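Local coordinates for protein thioredoxin (TrxA-1) (Sulfolobus solfataricus, PDB 3TCO) that probably reduces disulfide bonds in other proteins, as thioredoxins generally do, by cycling its own redox-active centre between dithiol and disulfide, at residues N21-V26 and G52-G57; E31-C36 and N75-L80; K44-K49 and T99-V104. One frame throughout, in Å; residues are numbered along the deposited sequence.

In the fold
Three contacts sample one thioredoxin fold at different depths. Contact 1 is the buried pairing of two parallel strands in the sheet, held by backbone hydrogen bonds with apolar side chains on both faces. Contact 3, about 10 Å from it between centres, covers one of those faces; it is largely buried, two helices meeting through apolar groups toward the sheet, with a salt bridge at the exposed edge. Contact 2, partly buried and about 19 Å from contact 1 between centres, has no hydrogen bond across it: a disulfide rests against a cis-proline loop. Helix 34-49 serves both contacts 2 and 3, while strands 23-29 and 78-83 put contacts 1 and 2 on one sheet.

Contact 1: residues N21-V26 and G52-G57; sequences NKLVLV and GKAVFG
Leu25 and Phe56 lie side by side on neighbouring parallel strands, the two strands of a beta-alpha-beta unit of the thioredoxin fold whose crossover is helix 34-49. Backbone bonds set the pairing. Val55 N donates to Leu23 O at 3.0 Å, in the carbonyl plane, and Val55 O receives Leu25 N at 2.8 Å almost head-on to the carbonyl, with an N-H...O angle of 171°. Leu25 O in turn accepts Gly57 N, two residues beyond Val55, at 2.7 Å in a more bent bond, 141° at the hydrogen. Leu25 on one strand and Val55 on the other thus each use both N and O. Between these bonds Val24 CA adds a CA-H...O contact to Val55 O.

Apolar contacts differ on the two faces. On one, Val24 and Val55 point the same way beneath helix 14-20, while the side chains of Asn21 and Val55 cross at about a right angle, the amide carbon CG lying against methyl CG2, and Asn21 ND2 is hydrogen-bonded to Val17 O. On the other, Leu25 CG turns beside its own backbone N (chi1 -66°), and methyl CD1 stands over the centre of the Phe56 ring, 4.0 Å from the centroid, a CH-pi contact. The ring also meets Tyr43 edge-to-face and touches Val104 of helix 97-107. With an alanine in place of Phe56, Leu25 CD1 would probably lose the ring face it stands over, and a gap would be likely to open between the sheet and the helices. Next to this pair, Leu23 CD2 packs on Ala54 CB at 3.6 Å.

Where the direct strand bonds give out, a water takes over, accepting from Leu23 N at 3.0 Å and donating to Lys53 O at 2.9 Å.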
ATOM      1  N   ASN A  21       8.544 -10.253  -3.850  1.00 16.68           N
ATOM      2  CA  ASN A  21       7.176 -10.697  -3.588  1.00 16.22           C
ATOM      3  C   ASN A  21       6.387 -10.388  -4.859  1.00 16.68           C
ATOM      4  O   ASN A  21       6.525  -9.300  -5.422  1.00 15.70           O
ATOM      5  CB  ASN A  21       6.584  -9.945  -2.393  1.00 16.06           C
ATOM      6  CG  ASN A  21       7.172 -10.398  -1.070  1.00 15.31           C
ATOM      7  OD1 ASN A  21       6.888 -11.497  -0.608  1.00 16.39           O
ATOM      8  ND2 ASN A  21       8.011  -9.555  -0.465  1.00 12.99           N
ATOM      9  N   LYS A  22       5.576 -11.337  -5.326  1.00 15.52           N
ATOM     10  CA  LYS A  22       4.811 -11.109  -6.549  1.00 16.50           C
ATOM     11  C   LYS A  22       3.906  -9.881  -6.505  1.00 15.50           C
ATOM     12  O   LYS A  22       3.933  -9.061  -7.416  1.00 13.55           O
ATOM     13  CB  LYS A  22       3.968 -12.338  -6.911  1.00 19.24           C
ATOM     14  CG  LYS A  22       3.034 -12.065  -8.086  1.00 21.76           C
ATOM     15  CD  LYS A  22       2.213 -13.289  -8.486  1.00 25.70           C
ATOM     16  CE  LYS A  22       1.280 -12.932  -9.635  1.00 28.43           C
ATOM     17  NZ  LYS A  22       0.618 -14.122 -10.233  1.00 31.62           N
ATOM     18  N   LEU A  23       3.088  -9.771  -5.461  1.00 14.69           N
ATOM     19  CA  LEU A  23       2.184  -8.640  -5.332  1.00 13.07           C
ATOM     20  C   LEU A  23       2.426  -7.895  -4.036  1.00 13.21           C
ATOM     21  O   LEU A  23       2.353  -8.470  -2.938  1.00 13.26           O
ATOM     22  CB  LEU A  23       0.715  -9.099  -5.390  1.00 12.97           C
ATOM     23  CG  LEU A  23      -0.330  -8.038  -4.995  1.00 12.99           C
ATOM     24  CD1 LEU A  23      -0.319  -6.884  -6.012  1.00 12.34           C
ATOM     25  CD2 LEU A  23      -1.729  -8.657  -4.948  1.00 13.21           C
ATOM     26  N   VAL A  24       2.698  -6.601  -4.165  1.00 12.63           N
ATOM     27  CA  VAL A  24       2.946  -5.765  -3.002  1.00 12.19           C
ATOM     28  C   VAL A  24       2.172  -4.461  -3.138  1.00 12.40           C
ATOM     29  O   VAL A  24       2.276  -3.770  -4.157  1.00 12.78           O
ATOM     30  CB  VAL A  24       4.445  -5.414  -2.850  1.00 13.51           C
ATOM     31  CG1 VAL A  24       4.649  -4.555  -1.596  1.00 14.28           C
ATOM     32  CG2 VAL A  24       5.293  -6.696  -2.736  1.00 11.09           C
ATOM     33  N   LEU A  25       1.373  -4.150  -2.122  1.00 11.59           N
ATOM     34  CA  LEU A  25       0.600  -2.911  -2.102  1.00 12.56           C
ATOM     35  C   LEU A  25       1.252  -2.000  -1.082  1.00 12.20           C
ATOM     36  O   LEU A  25       1.845  -2.468  -0.110  1.00 11.53           O
ATOM     37  CB  LEU A  25      -0.864  -3.167  -1.711  1.00 12.09           C
ATOM     38  CG  LEU A  25      -1.690  -3.987  -2.709  1.00 13.40           C
ATOM     39  CD1 LEU A  25      -1.533  -5.479  -2.406  1.00 13.35           C
ATOM     40  CD2 LEU A  25      -3.156  -3.588  -2.596  1.00 13.78           C
ATOM     41  N   VAL A  26       1.143  -0.697  -1.299  1.00 12.42           N
ATOM     42  CA  VAL A  26       1.753   0.254  -0.383  1.00 13.71           C
ATOM     43  C   VAL A  26       0.788   1.384  -0.067  1.00 14.29           C
ATOM     44  O   VAL A  26       0.521   2.228  -0.919  1.00 16.19           O
ATOM     45  CB  VAL A  26       3.051   0.874  -0.981  1.00 15.30           C
ATOM     46  CG1 VAL A  26       3.736   1.754   0.072  1.00 15.37           C
ATOM     47  CG2 VAL A  26       3.997  -0.221  -1.457  1.00 13.71           C
ATOM     48  N   GLY A  52      -0.621 -13.899   3.903  1.00 17.87           N
ATOM     49  CA  GLY A  52       0.258 -14.888   3.308  1.00 17.74           C
ATOM     50  C   GLY A  52       0.301 -14.926   1.792  1.00 16.96           C
ATOM     51  O   GLY A  52       1.162 -15.593   1.216  1.00 16.92           O
ATOM     52  N   LYS A  53      -0.590 -14.192   1.133  1.00 15.32           N
ATOM     53  CA  LYS A  53      -0.653 -14.222  -0.326  1.00 16.32           C
ATOM     54  C   LYS A  53      -0.107 -12.995  -1.049  1.00 14.39           C
ATOM     55  O   LYS A  53       0.329 -13.091  -2.196  1.00 14.46           O
ATOM     56  CB  LYS A  53      -2.099 -14.486  -0.764  1.00 16.57           C
ATOM     57  CG  LYS A  53      -2.687 -15.770  -0.165  1.00 22.43           C
ATOM     58  CD  LYS A  53      -4.060 -16.090  -0.755  1.00 25.94           C
ATOM     59  CE  LYS A  53      -4.548 -17.468  -0.310  1.00 27.25           C
ATOM     60  NZ  LYS A  53      -4.751 -17.567   1.171  1.00 30.15           N
ATOM     61  N   ALA A  54      -0.163 -11.846  -0.388  1.00 13.55           N
ATOM     62  CA  ALA A  54       0.357 -10.597  -0.946  1.00 11.84           C
ATOM     63  C   ALA A  54       0.780  -9.747   0.229  1.00 12.81           C
ATOM     64  O   ALA A  54       0.246  -9.905   1.327  1.00 14.63           O
ATOM     65  CB  ALA A  54      -0.701  -9.869  -1.746  1.00 10.42           C
ATOM     66  N   VAL A  55       1.740  -8.853   0.004  1.00 12.32           N
ATOM     67  CA  VAL A  55       2.223  -7.993   1.067  1.00 11.17           C
ATOM     68  C   VAL A  55       1.519  -6.645   1.036  1.00 13.38           C
ATOM     69  O   VAL A  55       1.442  -5.987  -0.009  1.00 11.06           O
ATOM     70  CB  VAL A  55       3.749  -7.786   0.954  1.00 13.36           C
ATOM     71  CG1 VAL A  55       4.239  -6.818   2.052  1.00 11.90           C
ATOM     72  CG2 VAL A  55       4.457  -9.141   1.065  1.00 12.14           C
ATOM     73  N   PHE A  56       0.959  -6.270   2.181  1.00 12.92           N
ATOM     74  CA  PHE A  56       0.258  -5.006   2.311  1.00 14.30           C
ATOM     75  C   PHE A  56       1.122  -4.061   3.139  1.00 12.56           C
ATOM     76  O   PHE A  56       1.008  -3.985   4.362  1.00 11.47           O
ATOM     77  CB  PHE A  56      -1.114  -5.209   2.972  1.00 13.00           C
ATOM     78  CG  PHE A  56      -2.135  -5.863   2.058  1.00 14.18           C
ATOM     79  CD1 PHE A  56      -1.964  -7.174   1.629  1.00 12.61           C
ATOM     80  CD2 PHE A  56      -3.254  -5.160   1.622  1.00 14.71           C
ATOM     81  CE1 PHE A  56      -2.893  -7.781   0.777  1.00 12.52           C
ATOM     82  CE2 PHE A  56      -4.196  -5.761   0.766  1.00 15.08           C
ATOM     83  CZ  PHE A  56      -4.015  -7.069   0.345  1.00 12.23           C
ATOM     84  N   GLY A  57       1.985  -3.341   2.441  1.00 12.38           N
ATOM     85  CA  GLY A  57       2.876  -2.415   3.101  1.00 12.84           C
ATOM     86  C   GLY A  57       2.209  -1.090   3.411  1.00 13.99           C
ATOM     87  O   GLY A  57       1.152  -0.764   2.869  1.00 13.09           O
TER
HETATM   88  O   HOH W   1       2.579 -12.089  -3.636  1.00 15.20           O

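Contact 2: residues E31-C36 and N75-L80; sequences EWCAPC and NIPTTL
Two side-chain torsions set Ile76 against the cysteines: CG1 of Ile76 sits between its backbone N and carbonyl carbon (chi1 54°), the crowded position, and Cys36 SG stands beside its own N (chi1 -58°). They turn these groups to face each other where the redox disulfide of the thioredoxin CxxC motif meets the cis-proline loop, the arrangement characteristic of the active site of thioredoxins. Cys33, at the N-cap of helix 34-49, and Cys36 in its first turn are joined by an SG-SG bond of 2.1 Å, so the pair is oxidised here.

No hydrogen bond crosses the site; the contact is by van der Waals packing. Ile76 works as a wedge: its terminal CD1 reaches Cys33 CB at 3.7 Å and Cys36 SG at the same distance, and the same methyl also meets the indole of Trp32. That indole crosses the isoleucine at about a right angle and approaches obliquely, CH2 being its nearest atom at 3.7 Å from CD1. A hydrogen bond from Trp32 NE1 to Asp62 helps to fix the ring's rotation.

Pro77, preceded by a cis peptide bond, packs beside Ile76. Its nitrogen lies near Cys36 SG but, being a proline's, has no N-H to donate. Its ring carbon CD meets Pro35 CB at 3.6 Å. Beyond it strand 78-83 begins, and the turn into that strand is tied by Thr78 OG1 donating to Asn75 O at 2.6 Å. Of the two sulfurs, that of Cys36 comes nearer to Pro77 CD, at 3.6 Å against 3.9 Å for Cys33 SG.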
ATOM      1  N   GLU A  31      -0.670  10.303   9.934  1.00 19.72           N
ATOM      2  CA  GLU A  31      -1.657  10.373  11.013  1.00 22.12           C
ATOM      3  C   GLU A  31      -2.597  11.591  10.980  1.00 21.06           C
ATOM      4  O   GLU A  31      -3.727  11.523  11.470  1.00 20.74           O
ATOM      5  CB  GLU A  31      -0.948  10.322  12.372  1.00 24.85           C
ATOM      6  CG  GLU A  31      -1.798   9.688  13.462  1.00 31.41           C
ATOM      7  CD  GLU A  31      -1.197   9.837  14.845  1.00 34.48           C
ATOM      8  OE1 GLU A  31       0.046   9.755  14.973  1.00 36.59           O
ATOM      9  OE2 GLU A  31      -1.969  10.023  15.812  1.00 38.37           O
ATOM     10  N   TRP A  32      -2.139  12.693  10.398  1.00 18.82           N
ATOM     11  CA  TRP A  32      -2.942  13.917  10.344  1.00 18.96           C
ATOM     12  C   TRP A  32      -3.965  13.940   9.215  1.00 19.15           C
ATOM     13  O   TRP A  32      -4.726  14.903   9.072  1.00 16.34           O
ATOM     14  CB  TRP A  32      -2.024  15.128  10.177  1.00 15.59           C
ATOM     15  CG  TRP A  32      -0.967  14.926   9.118  1.00 15.83           C
ATOM     16  CD1 TRP A  32       0.352  14.646   9.324  1.00 14.93           C
ATOM     17  CD2 TRP A  32      -1.129  15.064   7.697  1.00 17.29           C
ATOM     18  NE1 TRP A  32       1.026  14.619   8.129  1.00 16.11           N
ATOM     19  CE2 TRP A  32       0.144  14.871   7.112  1.00 16.87           C
ATOM     20  CE3 TRP A  32      -2.224  15.339   6.864  1.00 15.51           C
ATOM     21  CZ2 TRP A  32       0.357  14.945   5.727  1.00 18.42           C
ATOM     22  CZ3 TRP A  32      -2.014  15.415   5.486  1.00 18.36           C
ATOM     23  CH2 TRP A  32      -0.729  15.218   4.932  1.00 16.95           C
ATOM     24  N   CYS A  33      -3.969  12.883   8.414  1.00 17.74           N
ATOM     25  CA  CYS A  33      -4.842  12.789   7.259  1.00 17.48           C
ATOM     26  C   CYS A  33      -6.153  12.069   7.573  1.00 18.74           C
ATOM     27  O   CYS A  33      -6.170  10.871   7.859  1.00 18.20           O
ATOM     28  CB  CYS A  33      -4.048  12.117   6.129  1.00 19.11           C
ATOM     29  SG  CYS A  33      -4.955  11.337   4.756  1.00 20.82           S
ATOM     30  N   ALA A  34      -7.247  12.831   7.537  1.00 18.51           N
ATOM     31  CA  ALA A  34      -8.580  12.312   7.840  1.00 18.74           C
ATOM     32  C   ALA A  34      -8.982  11.123   6.960  1.00 19.39           C
ATOM     33  O   ALA A  34      -9.359  10.077   7.483  1.00 20.26           O
ATOM     34  CB  ALA A  34      -9.620  13.430   7.712  1.00 18.07           C
ATOM     35  N   PRO A  35      -8.920  11.276   5.619  1.00 18.80           N
ATOM     36  CA  PRO A  35      -9.277  10.198   4.688  1.00 19.60           C
ATOM     37  C   PRO A  35      -8.426   8.944   4.938  1.00 19.34           C
ATOM     38  O   PRO A  35      -8.896   7.814   4.777  1.00 18.74           O
ATOM     39  CB  PRO A  35      -8.984  10.801   3.312  1.00 20.69           C
ATOM     40  CG  PRO A  35      -9.081  12.274   3.525  1.00 21.12           C
ATOM     41  CD  PRO A  35      -8.480  12.477   4.885  1.00 20.06           C
ATOM     42  N   CYS A  36      -7.167   9.144   5.317  1.00 18.73           N
ATOM     43  CA  CYS A  36      -6.277   8.015   5.589  1.00 19.51           C
ATOM     44  C   CYS A  36      -6.782   7.227   6.776  1.00 20.78           C
ATOM     45  O   CYS A  36      -6.782   5.997   6.773  1.00 20.65           O
ATOM     46  CB  CYS A  36      -4.857   8.493   5.910  1.00 19.03           C
ATOM     47  SG  CYS A  36      -4.019   9.492   4.642  1.00 21.71           S
ATOM     48  N   ASN A  75      -0.907  13.411  -3.129  1.00 27.79           N
ATOM     49  CA  ASN A  75      -2.108  13.376  -2.301  1.00 26.35           C
ATOM     50  C   ASN A  75      -2.180  12.043  -1.562  1.00 24.32           C
ATOM     51  O   ASN A  75      -1.713  11.020  -2.059  1.00 23.75           O
ATOM     52  CB  ASN A  75      -3.360  13.527  -3.170  1.00 28.41           C
ATOM     53  CG  ASN A  75      -3.513  14.922  -3.748  1.00 29.80           C
ATOM     54  OD1 ASN A  75      -4.048  15.822  -3.097  1.00 31.92           O
ATOM     55  ND2 ASN A  75      -3.032  15.109  -4.968  1.00 30.21           N
ATOM     56  N   ILE A  76      -2.743  12.055  -0.365  1.00 21.84           N
ATOM     57  CA  ILE A  76      -2.893  10.819   0.382  1.00 19.90           C
ATOM     58  C   ILE A  76      -4.330  10.754   0.886  1.00 19.79           C
ATOM     59  O   ILE A  76      -4.975  11.783   1.090  1.00 19.12           O
ATOM     60  CB  ILE A  76      -1.899  10.708   1.581  1.00 19.74           C
ATOM     61  CG1 ILE A  76      -2.005  11.935   2.494  1.00 18.64           C
ATOM     62  CG2 ILE A  76      -0.461  10.538   1.060  1.00 18.94           C
ATOM     63  CD1 ILE A  76      -1.246  11.777   3.794  1.00 15.76           C
ATOM     64  N   PRO A  77      -4.839   9.536   1.110  1.00 18.82           N
ATOM     65  CA  PRO A  77      -4.028   8.336   0.880  1.00 17.85           C
ATOM     66  C   PRO A  77      -3.822   7.983  -0.583  1.00 17.94           C
ATOM     67  O   PRO A  77      -4.585   8.403  -1.449  1.00 19.40           O
ATOM     68  CB  PRO A  77      -4.794   7.252   1.625  1.00 18.41           C
ATOM     69  CG  PRO A  77      -6.231   7.707   1.527  1.00 17.41           C
ATOM     70  CD  PRO A  77      -6.132   9.205   1.739  1.00 17.80           C
ATOM     71  N   THR A  78      -2.752   7.239  -0.846  1.00 16.92           N
ATOM     72  CA  THR A  78      -2.442   6.738  -2.179  1.00 16.35           C
ATOM     73  C   THR A  78      -1.989   5.304  -1.970  1.00 15.97           C
ATOM     74  O   THR A  78      -1.199   5.024  -1.068  1.00 16.65           O
ATOM     75  CB  THR A  78      -1.285   7.489  -2.863  1.00 17.12           C
ATOM     76  OG1 THR A  78      -1.736   8.784  -3.286  1.00 17.26           O
ATOM     77  CG2 THR A  78      -0.802   6.699  -4.075  1.00 14.70           C
ATOM     78  N   THR A  79      -2.489   4.395  -2.797  1.00 16.20           N
ATOM     79  CA  THR A  79      -2.103   3.001  -2.677  1.00 14.50           C
ATOM     80  C   THR A  79      -1.370   2.580  -3.943  1.00 14.18           C
ATOM     81  O   THR A  79      -1.978   2.436  -5.011  1.00 15.59           O
ATOM     82  CB  THR A  79      -3.343   2.100  -2.482  1.00 15.53           C
ATOM     83  OG1 THR A  79      -4.079   2.533  -1.329  1.00 14.04           O
ATOM     84  CG2 THR A  79      -2.921   0.674  -2.261  1.00 15.55           C
ATOM     85  N   LEU A  80      -0.057   2.411  -3.826  1.00 12.26           N
ATOM     86  CA  LEU A  80       0.769   1.982  -4.947  1.00 12.67           C
ATOM     87  C   LEU A  80       0.585   0.479  -5.068  1.00 13.69           C
ATOM     88  O   LEU A  80       0.444  -0.210  -4.049  1.00 11.87           O
ATOM     89  CB  LEU A  80       2.244   2.259  -4.658  1.00 12.82           C
ATOM     90  CG  LEU A  80       2.600   3.702  -4.274  1.00 12.85           C
ATOM     91  CD1 LEU A  80       4.088   3.775  -3.884  1.00 14.61           C
ATOM     92  CD2 LEU A  80       2.278   4.621  -5.447  1.00 13.90           C
TER

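Contact 3: residues K44-K49 and T99-V104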
ATOM      1  N   LYS A  44      -6.473  -2.703   6.227  1.00 16.35           N
ATOM      2  CA  LYS A  44      -6.094  -3.771   7.157  1.00 18.60           C
ATOM      3  C   LYS A  44      -6.979  -5.016   7.009  1.00 18.39           C
ATOM      4  O   LYS A  44      -6.491  -6.155   7.032  1.00 16.51           O
ATOM      5  CB  LYS A  44      -6.180  -3.251   8.588  1.00 20.86           C
ATOM      6  CG  LYS A  44      -5.039  -2.317   8.943  1.00 25.59           C
ATOM      7  CD  LYS A  44      -5.250  -1.653  10.297  1.00 28.93           C
ATOM      8  CE  LYS A  44      -4.045  -0.813  10.682  1.00 30.01           C
ATOM      9  NZ  LYS A  44      -4.175  -0.360  12.090  1.00 33.33           N
ATOM     10  N   LYS A  45      -8.278  -4.786   6.855  1.00 16.56           N
ATOM     11  CA  LYS A  45      -9.231  -5.879   6.686  1.00 19.22           C
ATOM     12  C   LYS A  45      -8.925  -6.704   5.431  1.00 17.84           C
ATOM     13  O   LYS A  45      -8.933  -7.941   5.466  1.00 18.49           O
ATOM     14  CB  LYS A  45     -10.655  -5.316   6.606  1.00 21.38           C
ATOM     15  CG  LYS A  45     -11.713  -6.386   6.387  1.00 27.43           C
ATOM     16  CD  LYS A  45     -13.102  -5.849   6.681  1.00 30.42           C
ATOM     17  CE  LYS A  45     -14.135  -6.975   6.686  1.00 32.42           C
ATOM     18  NZ  LYS A  45     -15.417  -6.549   7.323  1.00 33.72           N
ATOM     19  N   VAL A  46      -8.657  -6.032   4.315  1.00 15.73           N
ATOM     20  CA  VAL A  46      -8.343  -6.747   3.089  1.00 16.12           C
ATOM     21  C   VAL A  46      -6.992  -7.451   3.215  1.00 16.00           C
ATOM     22  O   VAL A  46      -6.830  -8.584   2.747  1.00 15.06           O
ATOM     23  CB  VAL A  46      -8.361  -5.800   1.866  1.00 16.16           C
ATOM     24  CG1 VAL A  46      -7.962  -6.560   0.587  1.00 15.10           C
ATOM     25  CG2 VAL A  46      -9.784  -5.233   1.694  1.00 17.56           C
ATOM     26  N   ALA A  47      -6.033  -6.804   3.870  1.00 14.99           N
ATOM     27  CA  ALA A  47      -4.717  -7.413   4.051  1.00 15.16           C
ATOM     28  C   ALA A  47      -4.858  -8.732   4.823  1.00 15.39           C
ATOM     29  O   ALA A  47      -4.148  -9.706   4.551  1.00 14.36           O
ATOM     30  CB  ALA A  47      -3.780  -6.464   4.803  1.00 15.60           C
ATOM     31  N   GLU A  48      -5.773  -8.754   5.789  1.00 15.97           N
ATOM     32  CA  GLU A  48      -6.010  -9.958   6.577  1.00 18.39           C
ATOM     33  C   GLU A  48      -6.637 -11.037   5.682  1.00 18.50           C
ATOM     34  O   GLU A  48      -6.276 -12.215   5.760  1.00 19.13           O
ATOM     35  CB  GLU A  48      -6.939  -9.625   7.750  1.00 20.60           C
ATOM     36  CG  GLU A  48      -7.384 -10.813   8.590  1.00 24.16           C
ATOM     37  CD  GLU A  48      -6.235 -11.606   9.190  1.00 28.25           C
ATOM     38  OE1 GLU A  48      -5.174 -11.022   9.495  1.00 29.36           O
ATOM     39  OE2 GLU A  48      -6.406 -12.826   9.378  1.00 32.29           O
ATOM     40  N   LYS A  49      -7.573 -10.642   4.826  1.00 18.33           N
ATOM     41  CA  LYS A  49      -8.212 -11.606   3.935  1.00 18.43           C
ATOM     42  C   LYS A  49      -7.188 -12.299   3.049  1.00 19.08           C
ATOM     43  O   LYS A  49      -7.349 -13.481   2.717  1.00 18.80           O
ATOM     44  CB  LYS A  49      -9.249 -10.929   3.039  1.00 22.13           C
ATOM     45  CG  LYS A  49     -10.489 -10.406   3.752  1.00 25.14           C
ATOM     46  CD  LYS A  49     -11.559 -10.009   2.731  1.00 28.08           C
ATOM     47  CE  LYS A  49     -12.817  -9.493   3.417  1.00 30.29           C
ATOM     48  NZ  LYS A  49     -13.919  -9.223   2.435  1.00 32.03           N
ATOM     49  N   THR A  99     -13.330  -2.478  -4.714  1.00 18.80           N
ATOM     50  CA  THR A  99     -12.280  -2.178  -5.680  1.00 19.60           C
ATOM     51  C   THR A  99     -10.924  -2.735  -5.229  1.00 20.25           C
ATOM     52  O   THR A  99     -10.164  -3.274  -6.034  1.00 18.90           O
ATOM     53  CB  THR A  99     -12.152  -0.659  -5.895  1.00 21.64           C
ATOM     54  OG1 THR A  99     -13.392  -0.156  -6.407  1.00 21.34           O
ATOM     55  CG2 THR A  99     -11.032  -0.346  -6.895  1.00 23.20           C
ATOM     56  N   LEU A 100     -10.626  -2.610  -3.942  1.00 19.08           N
ATOM     57  CA  LEU A 100      -9.360  -3.101  -3.411  1.00 20.01           C
ATOM     58  C   LEU A 100      -9.247  -4.637  -3.505  1.00 19.48           C
ATOM     59  O   LEU A 100      -8.212  -5.174  -3.924  1.00 19.09           O
ATOM     60  CB  LEU A 100      -9.201  -2.632  -1.959  1.00 19.62           C
ATOM     61  CG  LEU A 100      -7.863  -2.905  -1.266  1.00 21.10           C
ATOM     62  CD1 LEU A 100      -6.729  -2.289  -2.084  1.00 21.12           C
ATOM     63  CD2 LEU A 100      -7.901  -2.331   0.156  1.00 19.58           C
ATOM     64  N   GLU A 101     -10.308  -5.345  -3.129  1.00 19.50           N
ATOM     65  CA  GLU A 101     -10.299  -6.808  -3.185  1.00 19.58           C
ATOM     66  C   GLU A 101     -10.264  -7.277  -4.635  1.00 19.47           C
ATOM     67  O   GLU A 101      -9.596  -8.265  -4.974  1.00 20.18           O
ATOM     68  CB  GLU A 101     -11.543  -7.365  -2.473  1.00 20.94           C
ATOM     69  CG  GLU A 101     -11.591  -6.975  -1.009  1.00 21.78           C
ATOM     70  CD  GLU A 101     -12.901  -7.324  -0.322  1.00 25.19           C
ATOM     71  OE1 GLU A 101     -13.965  -7.286  -0.982  1.00 25.07           O
ATOM     72  OE2 GLU A 101     -12.865  -7.602   0.893  1.00 25.65           O
ATOM     73  N   SER A 102     -10.986  -6.561  -5.492  1.00 18.30           N
ATOM     74  CA  SER A 102     -11.049  -6.880  -6.911  1.00 19.78           C
ATOM     75  C   SER A 102      -9.664  -6.736  -7.547  1.00 20.22           C
ATOM     76  O   SER A 102      -9.242  -7.573  -8.361  1.00 18.96           O
ATOM     77  CB  SER A 102     -12.041  -5.939  -7.605  1.00 21.23           C
ATOM     78  OG  SER A 102     -12.179  -6.272  -8.970  1.00 26.88           O
ATOM     79  N   THR A 103      -8.956  -5.678  -7.157  1.00 18.75           N
ATOM     80  CA  THR A 103      -7.623  -5.415  -7.685  1.00 19.17           C
ATOM     81  C   THR A 103      -6.643  -6.504  -7.263  1.00 18.28           C
ATOM     82  O   THR A 103      -5.853  -6.998  -8.078  1.00 18.77           O
ATOM     83  CB  THR A 103      -7.109  -4.052  -7.201  1.00 19.16           C
ATOM     84  OG1 THR A 103      -8.011  -3.032  -7.638  1.00 18.86           O
ATOM     85  CG2 THR A 103      -5.733  -3.769  -7.771  1.00 19.20           C
ATOM     86  N   VAL A 104      -6.694  -6.879  -5.993  1.00 16.91           N
ATOM     87  CA  VAL A 104      -5.821  -7.927  -5.483  1.00 17.71           C
ATOM     88  C   VAL A 104      -6.072  -9.243  -6.230  1.00 19.63           C
ATOM     89  O   VAL A 104      -5.136  -9.869  -6.748  1.00 18.31           O
ATOM     90  CB  VAL A 104      -6.045  -8.143  -3.974  1.00 18.70           C
ATOM     91  CG1 VAL A 104      -5.274  -9.366  -3.489  1.00 19.08           C
ATOM     92  CG2 VAL A 104      -5.599  -6.890  -3.207  1.00 16.34           C
TER
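On one face of the thioredoxin sheet, helices 34-49 and 97-107 lie next to each other, and Val46 of the first is packed against Leu100 and Glu101 of the second. The segment axes come within 10.4 Å and run in the same general sense, 32° apart. Val46 carries the apolar part. Its CG2 methyl, beside the backbone N, fits where two successive residues of the other helix meet, touching Leu100 CD2 at 3.8 Å and the CG methylene of Glu101 at 3.7 Å. CG1, anti to the N (chi1 177°), lies 4.0 Å from that same Glu101 CG and looks more distantly toward Val104.

Glutamate here plays a double part, since its aliphatic stem packs against the valine while its carboxylate goes on to a charge. In the alpha-beta layering of this fold the inner sides of the two helices rest on the strands: Leu100 touches Leu25, Val46 touches Phe56 and Val104 reaches Leu23. The outer side faces solvent, and there the polar contact forms.

The Lys49 side chain starts with CG beside the backbone N (chi1 -68°) and runs extended from there, which carries NZ across to Glu101 OE2. The two form a salt bridge modelled at 2.5 Å, so short that its exact length is doubtful. Glu97 approaches as well, one turn earlier, with its OE2 close to that of Glu101 and in a long, weak ion pair with Lys49. Two neighbouring carboxylates would be expected to repel, and the ammonium between the helices probably eases this. The bridge to Glu101 runs through one oxygen of the carboxylate, the other, OE1, lying 3.9 Å from Lys49 NZ.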